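SusD-like carbohydrate binding protein (Bacteroides vulgatus, PDB 3LEW) probably binds carbohydrate at the outer membrane as a member of the SusD family, taking part in nutrient uptake. Local coordinates at residues L49-A54 with Y468-T473. Residues are numbered along the deposited sequence; the frame is centred on the assembly and turned at random.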
loop_
_atom_site.group_PDB
_atom_site.type_symbol
_atom_site.label_atom_id
_atom_site.label_comp_id
_atom_site.label_asym_id
_atom_site.label_seq_id
_atom_site.Cartn_x
_atom_site.Cartn_y
_atom_site.Cartn_z
ATOM N N LEU A 49 -0.264 -5.097 1.203
ATOM C CA LEU A 49 0.307 -3.859 1.775
ATOM C C LEU A 49 1.333 -4.222 2.847
ATOM O O LEU A 49 2.425 -3.635 2.942
ATOM C CB LEU A 49 -0.794 -3.006 2.378
ATOM C CG LEU A 49 -1.865 -2.551 1.366
ATOM C CD1 LEU A 49 -2.849 -1.631 2.104
ATOM C CD2 LEU A 49 -1.286 -1.798 0.166
ATOM N N ARG A 50 1.011 -5.251 3.656
ATOM C CA ARG A 50 1.941 -5.677 4.689
ATOM C C ARG A 50 3.205 -6.302 4.086
ATOM O O ARG A 50 4.328 -5.980 4.510
ATOM C CB ARG A 50 1.246 -6.653 5.699
ATOM C CG ARG A 50 0.652 -6.011 6.956
ATOM C CD ARG A 50 -0.588 -5.130 6.720
ATOM N NE ARG A 50 -0.226 -3.770 6.288
ATOM C CZ ARG A 50 -1.098 -2.832 5.950
ATOM N NH1 ARG A 50 -2.419 -3.083 5.892
ATOM N NH2 ARG A 50 -0.658 -1.616 5.644
ATOM N N ALA A 51 3.045 -7.173 3.094
ATOM C CA ALA A 51 4.173 -7.730 2.366
ATOM C C ALA A 51 5.075 -6.626 1.841
ATOM O O ALA A 51 6.303 -6.709 1.973
ATOM C CB ALA A 51 3.698 -8.651 1.187
ATOM N N ASN A 52 4.459 -5.596 1.270
ATOM C CA ASN A 52 5.177 -4.483 0.671
ATOM C C ASN A 52 6.112 -3.770 1.640
ATOM O O ASN A 52 7.186 -3.353 1.258
ATOM C CB ASN A 52 4.243 -3.459 0.013
ATOM C CG ASN A 52 3.505 -4.028 -1.228
ATOM O OD1 ASN A 52 3.816 -5.155 -1.689
ATOM N ND2 ASN A 52 2.450 -3.316 -1.673
ATOM N N ASP A 53 5.682 -3.608 2.876
ATOM C CA ASP A 53 6.522 -2.997 3.886
ATOM C C ASP A 53 7.540 -3.942 4.464
ATOM O O ASP A 53 8.650 -3.514 4.779
ATOM C CB ASP A 53 5.636 -2.363 4.991
ATOM C CG ASP A 53 4.886 -1.143 4.485
ATOM O OD1 ASP A 53 5.430 -0.380 3.631
ATOM O OD2 ASP A 53 3.754 -0.921 4.947
ATOM N N ALA A 54 7.196 -5.228 4.631
ATOM C CA ALA A 54 8.160 -6.216 5.074
ATOM C C ALA A 54 9.322 -6.315 4.086
ATOM O O ALA A 54 10.455 -6.596 4.463
ATOM C CB ALA A 54 7.475 -7.622 5.271
ATOM N N TYR A 468 12.187 -8.670 -5.778
ATOM C CA TYR A 468 11.223 -7.608 -5.534
ATOM C C TYR A 468 9.860 -7.851 -6.170
ATOM O O TYR A 468 8.916 -7.225 -5.774
ATOM C CB TYR A 468 11.754 -6.269 -6.045
ATOM C CG TYR A 468 13.037 -5.761 -5.411
ATOM C CD1 TYR A 468 13.370 -6.068 -4.081
ATOM C CD2 TYR A 468 13.844 -4.836 -6.080
ATOM C CE1 TYR A 468 14.537 -5.585 -3.510
ATOM C CE2 TYR A 468 15.058 -4.362 -5.516
ATOM C CZ TYR A 468 15.366 -4.702 -4.204
ATOM O OH TYR A 468 16.535 -4.230 -3.597
ATOM N N LEU A 469 9.776 -8.682 -7.211
ATOM C CA LEU A 469 8.510 -8.715 -7.976
ATOM C C LEU A 469 7.508 -9.765 -7.563
ATOM O O LEU A 469 7.876 -10.928 -7.269
ATOM C CB LEU A 469 8.793 -8.870 -9.464
ATOM C CG LEU A 469 9.681 -7.845 -10.134
ATOM C CD1 LEU A 469 9.757 -8.184 -11.683
ATOM C CD2 LEU A 469 9.167 -6.466 -9.879
ATOM N N TYR A 470 6.228 -9.385 -7.583
ATOM C CA TYR A 470 5.157 -10.391 -7.518
ATOM C C TYR A 470 5.177 -11.163 -8.850
ATOM O O TYR A 470 5.688 -10.654 -9.873
ATOM C CB TYR A 470 3.795 -9.763 -7.313
ATOM C CG TYR A 470 3.515 -9.225 -5.902
ATOM C CD1 TYR A 470 4.272 -8.206 -5.340
ATOM C CD2 TYR A 470 2.402 -9.669 -5.203
ATOM C CE1 TYR A 470 3.951 -7.652 -4.044
ATOM C CE2 TYR A 470 2.089 -9.157 -3.943
ATOM C CZ TYR A 470 2.872 -8.164 -3.369
ATOM O OH TYR A 470 2.484 -7.665 -2.124
ATOM N N ARG A 471 4.746 -12.410 -8.800
ATOM C CA ARG A 471 4.819 -13.344 -9.925
ATOM C C ARG A 471 3.477 -13.900 -10.366
ATOM O O ARG A 471 2.624 -14.272 -9.586
ATOM C CB ARG A 471 5.720 -14.513 -9.520
ATOM C CG ARG A 471 7.124 -14.055 -9.131
ATOM C CD ARG A 471 8.039 -15.218 -8.822
ATOM N NE ARG A 471 8.305 -16.039 -10.003
ATOM C CZ ARG A 471 9.159 -17.053 -10.050
ATOM N NH1 ARG A 471 9.852 -17.413 -8.967
ATOM N NH2 ARG A 471 9.329 -17.725 -11.206
ATOM N N ILE A 472 3.306 -13.994 -11.675
ATOM C CA ILE A 472 2.195 -14.743 -12.238
ATOM C C ILE A 472 2.237 -16.151 -11.624
ATOM O O ILE A 472 3.327 -16.764 -11.451
ATOM C CB ILE A 472 2.291 -14.771 -13.774
ATOM C CG1 ILE A 472 2.209 -13.338 -14.331
ATOM C CG2 ILE A 472 1.232 -15.685 -14.339
ATOM C CD1 ILE A 472 2.659 -13.128 -15.776
ATOM N N THR A 473 1.063 -16.650 -11.239
ATOM C CA THR A 473 0.954 -17.955 -10.546
ATOM C C THR A 473 1.290 -19.141 -11.418
ATOM O O THR A 473 1.149 -19.086 -12.664
ATOM C CB THR A 473 -0.460 -18.175 -10.000
ATOM O OG1 THR A 473 -1.407 -18.179 -11.079
ATOM C CG2 THR A 473 -0.823 -17.085 -8.930
#
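Y470 reaches from the loop 468-473 to the side of helix 46-54 and meets N52 and A51 there. One hydrogen bond carries the contact. Y470 OH donates to N52 OD1 at 2.9 Å. The hydroxyl does not lie in the plane of the amide carbonyl. It sits above it, 37° out of plane, in a bent approach to the C=O. The amide and ring planes are 76° apart, and the two side chains cross at about a right angle. N52 OD1 lies at the edge of the ring, near its plane, and also comes within 3.4 Å of Y470 CE1.

The only other contact across the two segments is van der Waals packing of a methyl against the hydroxyl. A51, the residue just before N52, brings its CB to 3.7 Å from Y470 OH. The backbones stay well apart: N52 CA and Y470 CA are 10.1 Å from each other. The phenol therefore spans the gap. Its CG lies beside the backbone N and anti to the carbonyl carbon (chi1 -74°). N52 has a similar first torsion, which brings its amide to the hydroxyl.

Other parts of the fold complete the site. N52 ND2 bonds to G406 O, and the N52 side chain also packs on L409 and I410 of helix 408-414. The Y470 side chain rests on N83 and S86 of helix 81-103.

This buried packing ties helix 46-54, in the N-terminal SusD-type family region, to the loop before helix 474-479, in the C-terminal one. Both ends of the N52 amide are engaged, OD1 by the phenol and ND2 by a backbone carbonyl. This pairing settles which end of the amide is oxygen and restrains its rotation, while the buried tyrosine hydroxyl gains a polar partner.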